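Extracellular serine protease (Aeromonas sobria, PDB 3WQB) preferentially cleaves peptide bonds that follow paired basic residues, one of them lysine, in host plasma proteins, acting as a secreted, calcium-binding, furin-like serine protease and probable virulence factor. Local coordinates at residues P240-N245 / Y270-S275; N255-A260 / G274-L279; S12-G17 / N58-H63; R23-A28 / W36-S41; P86-N91 / A139-F144. The protein carries 1 engineered substitution. All blocks are in the same frame, centred on the assembly; numbering follows the deposited sequence.

Contact 1. Residues P240-N245 / Y270-S275; sequences PFENSN and YSSVGS
Glu242 swings CG away from its backbone N (chi1 -177°) and stays extended to its carboxylate, while Ser272 tucks OG beside its own N (chi1 -62°), and the two ends meet. Both belong to loops of the subtilisin-type catalytic domain: 240-245 precedes strand 255-261 of the parallel sheet, and 270-275 leads from that strand toward strand 277-282. Ser272 OG donates to Glu242 OE2 over 2.8 Å, coming to the anti side of the carboxylate and a little out of its plane. Glu242 OE1 is bonded to Ser181 OG, so both oxygens of this buried group are gripped; Ser272 OG is also bonded to Gly219 N. The side chain of Glu242 is about 11 Å from that of the engineered Ala336 at the predicted charge-relay position.

Farther along, the backbones join. Ser244 N gives a nearly straight bond (168°) of 2.9 Å to Val273 O, although it stands above the carbonyl plane and not on a lone pair. The same oxygen takes a CA-H contact from Asn243 CA at 3.4 Å. Asn243 OD1 accepts from Asn245 N in an Asx turn, which curls this loop. Ser244 OG pairs with Asn276 OD1, and Asn245 reaches Leu503 and Leu534, within the P-domain region. On the apolar side, Val273 CG2 rests 3.7 Å from Pro240 CG, the two side chains crossing at about a right angle. A water finally bridges the segments, accepting from Asn243 ND2 and from Ser275 N at 2.9 Å each.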
# COMPACT_ATOMS: atom_id res chain seq x y z
N PRO A 240 -12.42 -0.40 10.02
CA PRO A 240 -11.27 -1.25 9.73
C PRO A 240 -10.33 -1.36 10.93
O PRO A 240 -10.10 -0.38 11.64
CB PRO A 240 -10.57 -0.50 8.58
CG PRO A 240 -10.98 0.93 8.78
CD PRO A 240 -12.41 0.83 9.20
N PHE A 241 -9.79 -2.54 11.14
CA PHE A 241 -8.75 -2.69 12.15
C PHE A 241 -7.49 -1.97 11.63
O PHE A 241 -6.88 -1.17 12.34
CB PHE A 241 -8.52 -4.17 12.44
CG PHE A 241 -7.74 -4.46 13.71
CD1 PHE A 241 -7.92 -3.70 14.87
CD2 PHE A 241 -6.85 -5.53 13.75
CE1 PHE A 241 -7.22 -4.01 16.04
CE2 PHE A 241 -6.14 -5.84 14.91
CZ PHE A 241 -6.33 -5.08 16.06
N GLU A 242 -7.12 -2.26 10.39
CA GLU A 242 -6.04 -1.54 9.73
C GLU A 242 -6.59 -0.44 8.82
O GLU A 242 -7.11 -0.71 7.74
CB GLU A 242 -5.20 -2.52 8.93
CG GLU A 242 -4.00 -1.91 8.25
CD GLU A 242 -3.10 -2.97 7.73
OE1 GLU A 242 -2.19 -3.39 8.49
OE2 GLU A 242 -3.31 -3.42 6.58
N ASN A 243 -6.49 0.79 9.29
CA ASN A 243 -6.65 1.93 8.43
C ASN A 243 -5.40 2.01 7.56
O ASN A 243 -4.29 1.80 8.05
CB ASN A 243 -6.83 3.19 9.26
CG ASN A 243 -7.13 4.40 8.43
OD1 ASN A 243 -6.26 4.90 7.71
ND2 ASN A 243 -8.35 4.90 8.54
N SER A 244 -5.58 2.26 6.26
CA SER A 244 -4.46 2.30 5.31
C SER A 244 -3.45 3.45 5.50
O SER A 244 -2.40 3.45 4.84
CB SER A 244 -5.01 2.27 3.88
OG SER A 244 -5.94 3.30 3.66
N ASN A 245 -3.76 4.40 6.37
CA ASN A 245 -2.80 5.44 6.76
C ASN A 245 -1.82 4.98 7.86
O ASN A 245 -0.89 5.71 8.20
CB ASN A 245 -3.51 6.73 7.20
CG ASN A 245 -3.66 7.75 6.07
OD1 ASN A 245 -2.78 7.89 5.23
ND2 ASN A 245 -4.76 8.49 6.08
N TYR A 270 -11.52 -8.48 3.41
CA TYR A 270 -10.28 -8.21 4.14
C TYR A 270 -9.66 -6.83 3.87
O TYR A 270 -8.73 -6.44 4.57
CB TYR A 270 -9.25 -9.30 3.79
CG TYR A 270 -9.12 -9.46 2.30
CD1 TYR A 270 -8.45 -8.51 1.53
CD2 TYR A 270 -9.74 -10.52 1.63
CE1 TYR A 270 -8.37 -8.62 0.15
CE2 TYR A 270 -9.65 -10.65 0.25
CZ TYR A 270 -8.97 -9.69 -0.49
OH TYR A 270 -8.87 -9.78 -1.86
N SER A 271 -10.14 -6.09 2.87
CA SER A 271 -9.37 -4.92 2.41
C SER A 271 -9.24 -3.81 3.44
O SER A 271 -10.24 -3.36 4.00
CB SER A 271 -9.97 -4.31 1.15
OG SER A 271 -9.09 -3.36 0.57
N SER A 272 -8.01 -3.33 3.63
CA SER A 272 -7.81 -2.10 4.38
C SER A 272 -8.40 -0.94 3.59
O SER A 272 -8.56 -1.02 2.36
CB SER A 272 -6.33 -1.87 4.66
OG SER A 272 -5.82 -2.92 5.47
N VAL A 273 -8.75 0.14 4.29
CA VAL A 273 -9.38 1.31 3.68
C VAL A 273 -8.91 2.55 4.42
O VAL A 273 -8.35 2.45 5.51
CB VAL A 273 -10.94 1.23 3.73
CG1 VAL A 273 -11.44 -0.01 2.99
CG2 VAL A 273 -11.48 1.24 5.17
N GLY A 274 -9.12 3.71 3.82
CA GLY A 274 -8.71 4.97 4.45
C GLY A 274 -8.70 6.12 3.47
O GLY A 274 -8.92 5.95 2.27
N SER A 275 -8.44 7.32 3.99
CA SER A 275 -8.48 8.53 3.17
C SER A 275 -7.40 8.59 2.10
O SER A 275 -7.48 9.42 1.18
CB SER A 275 -8.41 9.77 4.05
OG SER A 275 -7.18 9.82 4.77
O HOH W 1 -8.49 7.31 6.88

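Contact 2. Residues N255-A260 / G274-L279; sequences NLVVSA and GSNIFL
The Phe278 ring is approached obliquely by Leu256, whose CG lies 3.9 Å from Phe278 CD2; Leu279 CD1 sits at the ring edge, in its plane, and Phe414 packs edge-to-face with it. Leu256 crosses Phe278 at about a right angle and sets CD2 3.7 Å from Phe278 CB. Ser259 N to Leu279 O, 3.1 Å, is the bond of a parallel bridge of Val258 with Leu279, where strand 277-282 joins strand 255-261 at one border of the six-stranded parallel sheet of the subtilisin fold. On the other side Phe278 N, not Leu279 N, takes Val257 O at 2.8 Å (175°), so the pairing starts irregularly and Leu279 N is left buried without a partner in the model. The axes of the short strand segments cross at 78°, so the pairing is brief. Val258 and Leu279 share a face of the sheet, Val258 packing on helix 335-352 and Leu279 on helix 358-368.

Ahead of the bridge, a type I turn from Gly274 to Ile277 brings the chain in, and a water links the two backbones, accepting from Val257 N at 3.0 Å and donating to Asn276 O at 2.8 Å. Ser259 OG, which touches Ile277 CG2, is hydrogen-bonded to Thr411 O.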
# COMPACT_ATOMS: atom_id res chain seq x y z
N ASN A 255 3.26 6.84 -3.84
CA ASN A 255 2.51 5.60 -3.93
C ASN A 255 1.06 5.86 -4.27
O ASN A 255 0.39 6.65 -3.58
CB ASN A 255 2.57 4.85 -2.60
CG ASN A 255 3.84 4.08 -2.43
OD1 ASN A 255 4.38 3.55 -3.40
ND2 ASN A 255 4.32 3.98 -1.18
N LEU A 256 0.57 5.20 -5.32
CA LEU A 256 -0.85 5.14 -5.61
C LEU A 256 -1.38 3.93 -4.84
O LEU A 256 -1.10 2.78 -5.21
CB LEU A 256 -1.07 4.98 -7.13
CG LEU A 256 -2.48 5.19 -7.68
CD1 LEU A 256 -2.47 5.29 -9.19
CD2 LEU A 256 -3.42 4.07 -7.23
N VAL A 257 -2.12 4.20 -3.77
CA VAL A 257 -2.55 3.14 -2.85
C VAL A 257 -3.93 2.61 -3.26
O VAL A 257 -4.84 3.38 -3.53
CB VAL A 257 -2.55 3.63 -1.39
CG1 VAL A 257 -2.88 2.49 -0.45
CG2 VAL A 257 -1.18 4.20 -1.00
N VAL A 258 -4.06 1.28 -3.32
CA VAL A 258 -5.29 0.66 -3.82
C VAL A 258 -5.93 -0.30 -2.85
O VAL A 258 -5.25 -1.09 -2.18
CB VAL A 258 -5.09 -0.04 -5.19
CG1 VAL A 258 -4.60 0.95 -6.23
CG2 VAL A 258 -4.13 -1.20 -5.09
N SER A 259 -7.26 -0.23 -2.79
CA SER A 259 -8.05 -1.22 -2.07
C SER A 259 -8.56 -2.30 -3.03
O SER A 259 -8.52 -2.15 -4.25
CB SER A 259 -9.22 -0.53 -1.38
OG SER A 259 -10.10 0.05 -2.33
N ALA A 260 -9.04 -3.41 -2.46
CA ALA A 260 -9.46 -4.55 -3.24
C ALA A 260 -10.98 -4.66 -3.29
O ALA A 260 -11.68 -4.48 -2.28
CB ALA A 260 -8.90 -5.83 -2.66
N GLY A 274 -9.12 3.71 3.82
CA GLY A 274 -8.71 4.97 4.45
C GLY A 274 -8.70 6.12 3.47
O GLY A 274 -8.92 5.95 2.27
N SER A 275 -8.44 7.32 3.99
CA SER A 275 -8.48 8.53 3.17
C SER A 275 -7.40 8.59 2.10
O SER A 275 -7.48 9.42 1.18
CB SER A 275 -8.41 9.77 4.05
OG SER A 275 -7.18 9.82 4.77
N ASN A 276 -6.39 7.74 2.25
CA ASN A 276 -5.29 7.66 1.29
C ASN A 276 -5.45 6.63 0.18
O ASN A 276 -4.58 6.52 -0.66
CB ASN A 276 -3.95 7.44 2.00
CG ASN A 276 -3.92 6.16 2.80
OD1 ASN A 276 -4.91 5.76 3.40
ND2 ASN A 276 -2.75 5.53 2.84
N ILE A 277 -6.58 5.93 0.15
CA ILE A 277 -6.91 5.07 -0.99
C ILE A 277 -7.14 5.98 -2.20
O ILE A 277 -7.83 6.99 -2.09
CB ILE A 277 -8.17 4.21 -0.72
CG1 ILE A 277 -7.96 3.30 0.50
CG2 ILE A 277 -8.57 3.39 -1.95
CD1 ILE A 277 -6.76 2.34 0.41
N PHE A 278 -6.55 5.63 -3.34
CA PHE A 278 -6.76 6.38 -4.56
C PHE A 278 -7.81 5.72 -5.45
O PHE A 278 -8.69 6.40 -6.00
CB PHE A 278 -5.44 6.56 -5.33
CG PHE A 278 -5.51 7.61 -6.40
CD1 PHE A 278 -5.36 8.95 -6.07
CD2 PHE A 278 -5.74 7.27 -7.73
CE1 PHE A 278 -5.44 9.94 -7.05
CE2 PHE A 278 -5.82 8.26 -8.72
CZ PHE A 278 -5.68 9.59 -8.37
N LEU A 279 -7.74 4.39 -5.58
CA LEU A 279 -8.65 3.62 -6.42
C LEU A 279 -8.93 2.26 -5.79
O LEU A 279 -8.13 1.75 -4.98
CB LEU A 279 -8.03 3.39 -7.82
CG LEU A 279 -7.84 4.59 -8.74
CD1 LEU A 279 -6.84 4.24 -9.80
CD2 LEU A 279 -9.18 5.02 -9.34
O HOH W 2 -3.10 6.91 -2.97

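Contact 3. Residues S12-G17 / N58-H63; sequences SGMDIG and NLWWAH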
# COMPACT_ATOMS: atom_id res chain seq x y z
N SER A 12 -18.79 4.88 -34.62
CA SER A 12 -19.71 5.90 -34.18
C SER A 12 -20.76 5.27 -33.27
O SER A 12 -21.32 4.23 -33.59
CB SER A 12 -20.39 6.53 -35.39
OG SER A 12 -20.91 7.80 -35.07
N GLY A 13 -20.99 5.90 -32.12
CA GLY A 13 -22.01 5.44 -31.18
C GLY A 13 -21.64 4.22 -30.34
O GLY A 13 -22.50 3.62 -29.70
N MET A 14 -20.36 3.85 -30.35
CA MET A 14 -19.87 2.73 -29.55
C MET A 14 -20.18 2.92 -28.06
O MET A 14 -19.87 3.97 -27.49
CB MET A 14 -18.36 2.57 -29.76
CG MET A 14 -17.69 1.45 -28.93
SD MET A 14 -18.31 -0.22 -29.23
CE MET A 14 -17.95 -0.43 -30.97
N ASP A 15 -20.78 1.90 -27.46
CA ASP A 15 -21.01 1.83 -26.02
C ASP A 15 -19.77 1.17 -25.42
O ASP A 15 -19.49 0.01 -25.68
CB ASP A 15 -22.26 0.99 -25.73
CG ASP A 15 -22.58 0.83 -24.25
OD1 ASP A 15 -21.78 1.23 -23.37
OD2 ASP A 15 -23.66 0.26 -23.97
N ILE A 16 -19.01 1.94 -24.64
CA ILE A 16 -17.77 1.44 -24.02
C ILE A 16 -17.99 0.96 -22.59
O ILE A 16 -17.03 0.63 -21.87
CB ILE A 16 -16.64 2.50 -24.05
CG1 ILE A 16 -17.05 3.76 -23.28
CG2 ILE A 16 -16.23 2.82 -25.50
CD1 ILE A 16 -15.89 4.60 -22.77
N GLY A 17 -19.26 0.89 -22.18
CA GLY A 17 -19.63 0.57 -20.81
C GLY A 17 -19.56 -0.89 -20.40
O GLY A 17 -19.25 -1.77 -21.21
N ASN A 58 -13.19 -3.12 -16.67
CA ASN A 58 -13.78 -2.55 -17.90
C ASN A 58 -12.72 -2.18 -18.91
O ASN A 58 -12.56 -1.02 -19.30
CB ASN A 58 -14.74 -1.37 -17.62
CG ASN A 58 -15.72 -1.16 -18.77
OD1 ASN A 58 -16.23 -2.11 -19.36
ND2 ASN A 58 -15.97 0.09 -19.11
N LEU A 59 -11.97 -3.20 -19.34
CA LEU A 59 -10.82 -3.00 -20.23
C LEU A 59 -11.04 -3.64 -21.60
O LEU A 59 -10.13 -3.65 -22.43
CB LEU A 59 -9.54 -3.55 -19.59
CG LEU A 59 -9.54 -4.99 -19.07
CD1 LEU A 59 -9.74 -6.03 -20.17
CD2 LEU A 59 -8.23 -5.25 -18.33
N TRP A 60 -12.25 -4.15 -21.84
CA TRP A 60 -12.51 -4.88 -23.09
C TRP A 60 -12.24 -4.06 -24.36
O TRP A 60 -11.79 -4.61 -25.36
CB TRP A 60 -13.92 -5.47 -23.08
CG TRP A 60 -15.02 -4.45 -23.04
CD1 TRP A 60 -15.68 -4.00 -21.93
CD2 TRP A 60 -15.60 -3.77 -24.16
NE1 TRP A 60 -16.64 -3.08 -22.30
CE2 TRP A 60 -16.60 -2.92 -23.66
CE3 TRP A 60 -15.36 -3.80 -25.55
CZ2 TRP A 60 -17.38 -2.11 -24.49
CZ3 TRP A 60 -16.12 -2.98 -26.37
CH2 TRP A 60 -17.12 -2.14 -25.84
N TRP A 61 -12.51 -2.76 -24.32
CA TRP A 61 -12.32 -1.91 -25.49
C TRP A 61 -10.84 -1.66 -25.73
O TRP A 61 -10.41 -1.60 -26.87
CB TRP A 61 -13.13 -0.63 -25.35
CG TRP A 61 -13.08 0.31 -26.52
CD1 TRP A 61 -13.97 0.38 -27.56
CD2 TRP A 61 -12.11 1.34 -26.75
NE1 TRP A 61 -13.60 1.39 -28.43
CE2 TRP A 61 -12.47 2.00 -27.95
CE3 TRP A 61 -10.97 1.77 -26.06
CZ2 TRP A 61 -11.72 3.06 -28.48
CZ3 TRP A 61 -10.22 2.83 -26.58
CH2 TRP A 61 -10.61 3.46 -27.78
N ALA A 62 -10.06 -1.52 -24.66
CA ALA A 62 -8.60 -1.51 -24.82
C ALA A 62 -8.13 -2.77 -25.55
O ALA A 62 -7.41 -2.69 -26.54
CB ALA A 62 -7.91 -1.35 -23.48
N HIS A 63 -8.57 -3.93 -25.07
CA HIS A 63 -8.16 -5.18 -25.69
C HIS A 63 -8.63 -5.30 -27.14
O HIS A 63 -7.86 -5.75 -27.98
CB HIS A 63 -8.61 -6.37 -24.84
CG HIS A 63 -7.72 -6.62 -23.66
ND1 HIS A 63 -7.54 -7.88 -23.13
CD2 HIS A 63 -6.95 -5.78 -22.92
CE1 HIS A 63 -6.70 -7.81 -22.11
NE2 HIS A 63 -6.34 -6.55 -21.96
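The N-terminal end of helix 60-64, with Leu59 at its N-cap position, is where the irregular N-terminal loop 12-17 docks, far from the annotated sites. Two side-chain N-H groups of 58-63 grip successive carbonyls of the loop. Asn58 ND2 donates to Ile16 O at 3.0 Å, in the carbonyl plane, and also bonds to Asp418 OD1, while Ile16 O has Asn420 ND2 of helix 419-426 as a second donor. Trp60 NE1 reaches Gly17 O at 3.1 Å, with the oxygen close to the indole plane but the N-H arriving well above the carbonyl plane.

Trp60 meets the loop with its edge. Asp15 O lies in its plane, 3.2 Å from Trp60 CH2, and Met14 SD comes to the same ring's rim in a Met-aromatic contact, 4.1 Å from Trp60 CH2. The methionine gets there because its chain, CG anti to the backbone N (chi1 178°), then bends at both chi2 and chi3. An Asx turn, Gly17 N to Asp15 OD1, bends the loop just before Gly17 O.

Trp61 instead offers a face, toward its pyrrole rim: Ile16 CG2 makes a CH-pi contact there, 4.1 Å from the centroid of the Trp61 five-membered ring.

Contact 4. Residues R23-A28 / W36-S41; sequences RCLPGA and WYLLNS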
# COMPACT_ATOMS: atom_id res chain seq x y z
N ARG A 23 -19.19 -5.91 -25.65
CA ARG A 23 -18.28 -6.31 -24.59
C ARG A 23 -17.82 -7.77 -24.73
O ARG A 23 -18.57 -8.70 -24.43
CB ARG A 23 -18.96 -6.03 -23.25
CG ARG A 23 -18.20 -6.36 -22.00
CD ARG A 23 -18.84 -5.63 -20.86
NE ARG A 23 -18.43 -6.13 -19.55
CZ ARG A 23 -19.02 -7.14 -18.91
NH1 ARG A 23 -20.04 -7.79 -19.45
NH2 ARG A 23 -18.58 -7.50 -17.72
N CYS A 24 -16.58 -7.94 -25.19
CA CYS A 24 -15.93 -9.24 -25.32
C CYS A 24 -14.42 -9.05 -25.36
O CYS A 24 -13.93 -7.95 -25.63
CB CYS A 24 -16.39 -10.00 -26.58
SG CYS A 24 -16.00 -9.19 -28.18
N LEU A 25 -13.69 -10.14 -25.10
CA LEU A 25 -12.23 -10.13 -25.14
C LEU A 25 -11.70 -10.99 -26.28
O LEU A 25 -12.06 -12.17 -26.37
CB LEU A 25 -11.65 -10.70 -23.85
CG LEU A 25 -12.02 -10.06 -22.51
CD1 LEU A 25 -11.54 -10.94 -21.36
CD2 LEU A 25 -11.44 -8.64 -22.44
N PRO A 26 -10.81 -10.43 -27.12
CA PRO A 26 -10.08 -11.29 -28.05
C PRO A 26 -9.14 -12.24 -27.29
O PRO A 26 -8.78 -11.99 -26.12
CB PRO A 26 -9.25 -10.30 -28.88
CG PRO A 26 -9.95 -8.98 -28.72
CD PRO A 26 -10.47 -9.01 -27.31
N GLY A 27 -8.77 -13.33 -27.95
CA GLY A 27 -7.72 -14.19 -27.43
C GLY A 27 -8.10 -15.65 -27.35
O GLY A 27 -9.28 -16.01 -27.27
N ALA A 28 -7.06 -16.49 -27.32
CA ALA A 28 -7.20 -17.94 -27.33
C ALA A 28 -6.58 -18.56 -26.09
O ALA A 28 -6.22 -19.73 -26.09
CB ALA A 28 -6.58 -18.52 -28.60
N TRP A 36 -12.44 -13.18 -14.24
CA TRP A 36 -13.56 -12.26 -14.12
C TRP A 36 -13.08 -10.82 -14.01
O TRP A 36 -13.84 -9.90 -14.28
CB TRP A 36 -14.46 -12.61 -12.91
CG TRP A 36 -13.72 -12.50 -11.60
CD1 TRP A 36 -13.02 -13.49 -10.98
CD2 TRP A 36 -13.56 -11.33 -10.79
NE1 TRP A 36 -12.45 -13.02 -9.82
CE2 TRP A 36 -12.76 -11.69 -9.68
CE3 TRP A 36 -14.02 -10.01 -10.88
CZ2 TRP A 36 -12.40 -10.78 -8.68
CZ3 TRP A 36 -13.68 -9.10 -9.88
CH2 TRP A 36 -12.88 -9.50 -8.78
N TYR A 37 -11.84 -10.64 -13.57
CA TYR A 37 -11.31 -9.30 -13.42
C TYR A 37 -11.06 -8.61 -14.76
O TYR A 37 -11.11 -7.38 -14.84
CB TYR A 37 -10.06 -9.30 -12.54
CG TYR A 37 -8.93 -10.22 -12.95
CD1 TYR A 37 -8.89 -11.55 -12.52
CD2 TYR A 37 -7.86 -9.74 -13.70
CE1 TYR A 37 -7.82 -12.39 -12.85
CE2 TYR A 37 -6.80 -10.57 -14.05
CZ TYR A 37 -6.78 -11.89 -13.62
OH TYR A 37 -5.73 -12.70 -13.94
N LEU A 38 -10.81 -9.40 -15.81
CA LEU A 38 -10.73 -8.84 -17.16
C LEU A 38 -12.12 -8.46 -17.66
O LEU A 38 -12.32 -7.39 -18.22
CB LEU A 38 -10.11 -9.84 -18.14
CG LEU A 38 -8.69 -10.35 -17.88
CD1 LEU A 38 -8.31 -11.32 -18.99
CD2 LEU A 38 -7.71 -9.19 -17.80
N LEU A 39 -13.07 -9.38 -17.47
CA LEU A 39 -14.45 -9.20 -17.91
C LEU A 39 -15.28 -10.13 -17.04
O LEU A 39 -15.12 -11.36 -17.06
CB LEU A 39 -14.60 -9.55 -19.40
CG LEU A 39 -15.90 -9.18 -20.12
CD1 LEU A 39 -15.70 -9.23 -21.62
CD2 LEU A 39 -17.04 -10.10 -19.73
N ASN A 40 -16.15 -9.52 -16.24
CA ASN A 40 -16.96 -10.24 -15.27
C ASN A 40 -18.33 -10.48 -15.85
O ASN A 40 -19.13 -9.56 -15.98
CB ASN A 40 -17.06 -9.41 -13.99
CG ASN A 40 -17.77 -10.13 -12.86
OD1 ASN A 40 -18.51 -11.09 -13.06
ND2 ASN A 40 -17.54 -9.65 -11.64
N SER A 41 -18.58 -11.74 -16.23
CA SER A 41 -19.88 -12.15 -16.76
C SER A 41 -20.66 -12.96 -15.72
O SER A 41 -21.59 -13.68 -16.07
CB SER A 41 -19.68 -13.00 -18.01
OG SER A 41 -18.94 -14.17 -17.68
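Arg23 stretches across to Leu39 and Asn40 where two N-terminal loops leading into the subtilisin-type catalytic domain meet, near the Cys4-Cys24 disulfide; the side chain of Leu38 is about 7 Å from those of Asn29 and Thr132 of a calcium site. Arg23 CG stands anti to the backbone N (chi1 180°), the chain runs on extended to NE, and chi4 (-87°) then turns the guanidinium flat against Leu39. Leu39 CD2 sits over one face, 3.6 Å from Arg23 NH2, toward the rim. In the plane of the group, at its edge, Arg23 NH2 donates to Asn40 O over 2.8 Å; seen from the carbonyl, the donor stands above the plane, away from the lone pairs. The same NH2 makes a salt bridge with Asp56 OD2, which also takes Asn40 N, so one acidic group ties both loops.

Leu39 forks between the two halves of the contact. While CD2 covers one face of the guanidinium, CD1 points back to the other backbone, 3.7 Å from Cys24 CA and 3.8 Å from Arg23 CG. Leu25 and Leu39 slide past each other in opposite directions, with Leu25 CG 3.9 Å from Leu39 CD1. Leu25 also crosses Leu38 at about a right angle, its CD1 3.7 Å from Leu38 CB.

Contact 5. Residues P86-N91 / A139-F144; sequences PDLADN and AQLQGF. With CA (calcium ion), chain C.
Asn91 and Leu141 form the tight part of this contact: Leu141 N donates to Asn91 O over 2.7 Å (167°). The same oxygen takes a CA-H contact from Gln140 CA at 3.2 Å. Asn91 keeps CG beside its backbone N (chi1 -75°), which presses the amide carbon Asn91 CG to 3.3 Å from Ala139 O. Its ND2 is satisfied by two carbonyls, so the buried amide is tied to the C-terminal end of helix 115-124 (Ala124 O) and to the loop after it (Pro137 O). The leucines meet more loosely, Leu88 CD2 4.2 Å from Leu141 CD1, and both side chains reach helix 115-124.

Toward solvent the contact opens. Asp90 is exposed and brings little to the strand, and the partly exposed Gln140 side chain crosses Asn91 at about a right angle.

The 3-10 turn 89-91, closed by Asn91 N to Leu88 O, presents Asn91 O to strand 140-144, an outermost strand of the parallel sheet. At the start of that loop Asp87 clasps a calcium ion with OD1 at 2.4 Å and OD2 at 2.5 Å; Asn29, Val126, Asn128, Ile130 and Thr132 complete this calcium site of the subtilase domain.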
# COMPACT_ATOMS: atom_id res chain seq x y z
N PRO A 86 6.00 -20.75 -18.76
CA PRO A 86 5.68 -20.69 -20.19
C PRO A 86 4.74 -19.55 -20.57
O PRO A 86 4.74 -19.10 -21.73
CB PRO A 86 5.03 -22.05 -20.47
CG PRO A 86 4.65 -22.60 -19.15
CD PRO A 86 5.63 -22.04 -18.15
N ASP A 87 3.97 -19.05 -19.60
CA ASP A 87 3.04 -17.96 -19.86
C ASP A 87 3.55 -16.61 -19.36
O ASP A 87 2.80 -15.64 -19.34
CB ASP A 87 1.64 -18.27 -19.29
CG ASP A 87 0.52 -17.81 -20.22
OD1 ASP A 87 0.78 -17.58 -21.43
OD2 ASP A 87 -0.64 -17.71 -19.75
N LEU A 88 4.84 -16.56 -18.99
CA LEU A 88 5.49 -15.30 -18.59
C LEU A 88 6.78 -14.99 -19.34
O LEU A 88 7.11 -13.82 -19.56
CB LEU A 88 5.79 -15.27 -17.09
CG LEU A 88 4.58 -15.33 -16.15
CD1 LEU A 88 5.02 -15.54 -14.72
CD2 LEU A 88 3.71 -14.07 -16.27
N ALA A 89 7.51 -16.03 -19.73
CA ALA A 89 8.88 -15.90 -20.22
C ALA A 89 9.03 -14.90 -21.36
O ALA A 89 9.97 -14.10 -21.36
CB ALA A 89 9.43 -17.26 -20.64
N ASP A 90 8.10 -14.93 -22.32
CA ASP A 90 8.18 -14.03 -23.47
C ASP A 90 8.13 -12.55 -23.07
O ASP A 90 8.58 -11.69 -23.83
CB ASP A 90 7.07 -14.30 -24.48
CG ASP A 90 7.25 -15.60 -25.25
OD1 ASP A 90 8.35 -16.20 -25.18
OD2 ASP A 90 6.28 -16.01 -25.93
N ASN A 91 7.56 -12.28 -21.90
CA ASN A 91 7.44 -10.91 -21.41
C ASN A 91 8.49 -10.50 -20.38
O ASN A 91 8.45 -9.39 -19.86
CB ASN A 91 6.02 -10.66 -20.88
CG ASN A 91 5.01 -10.49 -22.00
OD1 ASN A 91 5.38 -10.25 -23.16
ND2 ASN A 91 3.73 -10.62 -21.68
N ALA A 139 3.17 -5.84 -21.94
CA ALA A 139 4.10 -5.18 -21.02
C ALA A 139 5.28 -6.11 -20.73
O ALA A 139 5.18 -7.34 -20.89
CB ALA A 139 3.39 -4.77 -19.74
N GLN A 140 6.40 -5.53 -20.30
CA GLN A 140 7.62 -6.29 -20.01
C GLN A 140 7.92 -6.28 -18.52
O GLN A 140 7.84 -5.24 -17.89
CB GLN A 140 8.81 -5.74 -20.79
CG GLN A 140 8.68 -5.89 -22.30
CD GLN A 140 9.46 -7.07 -22.85
OE1 GLN A 140 8.95 -8.19 -22.93
NE2 GLN A 140 10.70 -6.82 -23.25
N LEU A 141 8.28 -7.44 -17.99
CA LEU A 141 8.46 -7.62 -16.54
C LEU A 141 9.90 -7.79 -16.11
O LEU A 141 10.72 -8.42 -16.82
CB LEU A 141 7.72 -8.87 -16.07
CG LEU A 141 6.21 -8.95 -16.29
CD1 LEU A 141 5.77 -10.40 -16.16
CD2 LEU A 141 5.52 -8.05 -15.28
N GLN A 142 10.21 -7.25 -14.94
CA GLN A 142 11.37 -7.65 -14.16
C GLN A 142 10.90 -8.08 -12.78
O GLN A 142 9.89 -7.57 -12.28
CB GLN A 142 12.35 -6.50 -13.96
CG GLN A 142 13.10 -6.06 -15.18
CD GLN A 142 13.86 -4.78 -14.89
OE1 GLN A 142 13.47 -3.99 -14.02
NE2 GLN A 142 14.95 -4.56 -15.62
N GLY A 143 11.63 -8.99 -12.15
CA GLY A 143 11.31 -9.40 -10.78
C GLY A 143 12.47 -9.16 -9.82
O GLY A 143 13.63 -9.38 -10.18
N PHE A 144 12.15 -8.72 -8.61
CA PHE A 144 13.14 -8.50 -7.57
C PHE A 144 12.55 -9.12 -6.31
O PHE A 144 11.53 -8.65 -5.81
CB PHE A 144 13.41 -7.00 -7.39
CG PHE A 144 13.89 -6.34 -8.63
CD1 PHE A 144 15.23 -6.41 -9.00
CD2 PHE A 144 13.01 -5.65 -9.45
CE1 PHE A 144 15.69 -5.81 -10.18
CE2 PHE A 144 13.46 -5.05 -10.62
CZ PHE A 144 14.79 -5.14 -10.99
CA CA C . -1.51 -17.05 -22.02

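How the contacts relate
From the N terminus, contact 3 opens first at 12-17 and closes only at 58-63; contact 4, 23-28 with 36-41, is nested inside that loop, and the two touch where Trp60 packs on Arg23 and Leu59 on Leu25. Together they fasten the N-terminal segment against helix 60-64 and the loops before it. Contact 5 follows in series, closing the loop from 86-91 to 139-144 at one border strand of the parallel sheet. Contacts 1 and 2 come last at the other border: contact 2 opens inside the loop of contact 1 and closes on the overlapping stretch 274-279, so the two interlock, and Ser271 OG with Ala260 N joins them. Contact 1 also ties in the P-domain through Asn245.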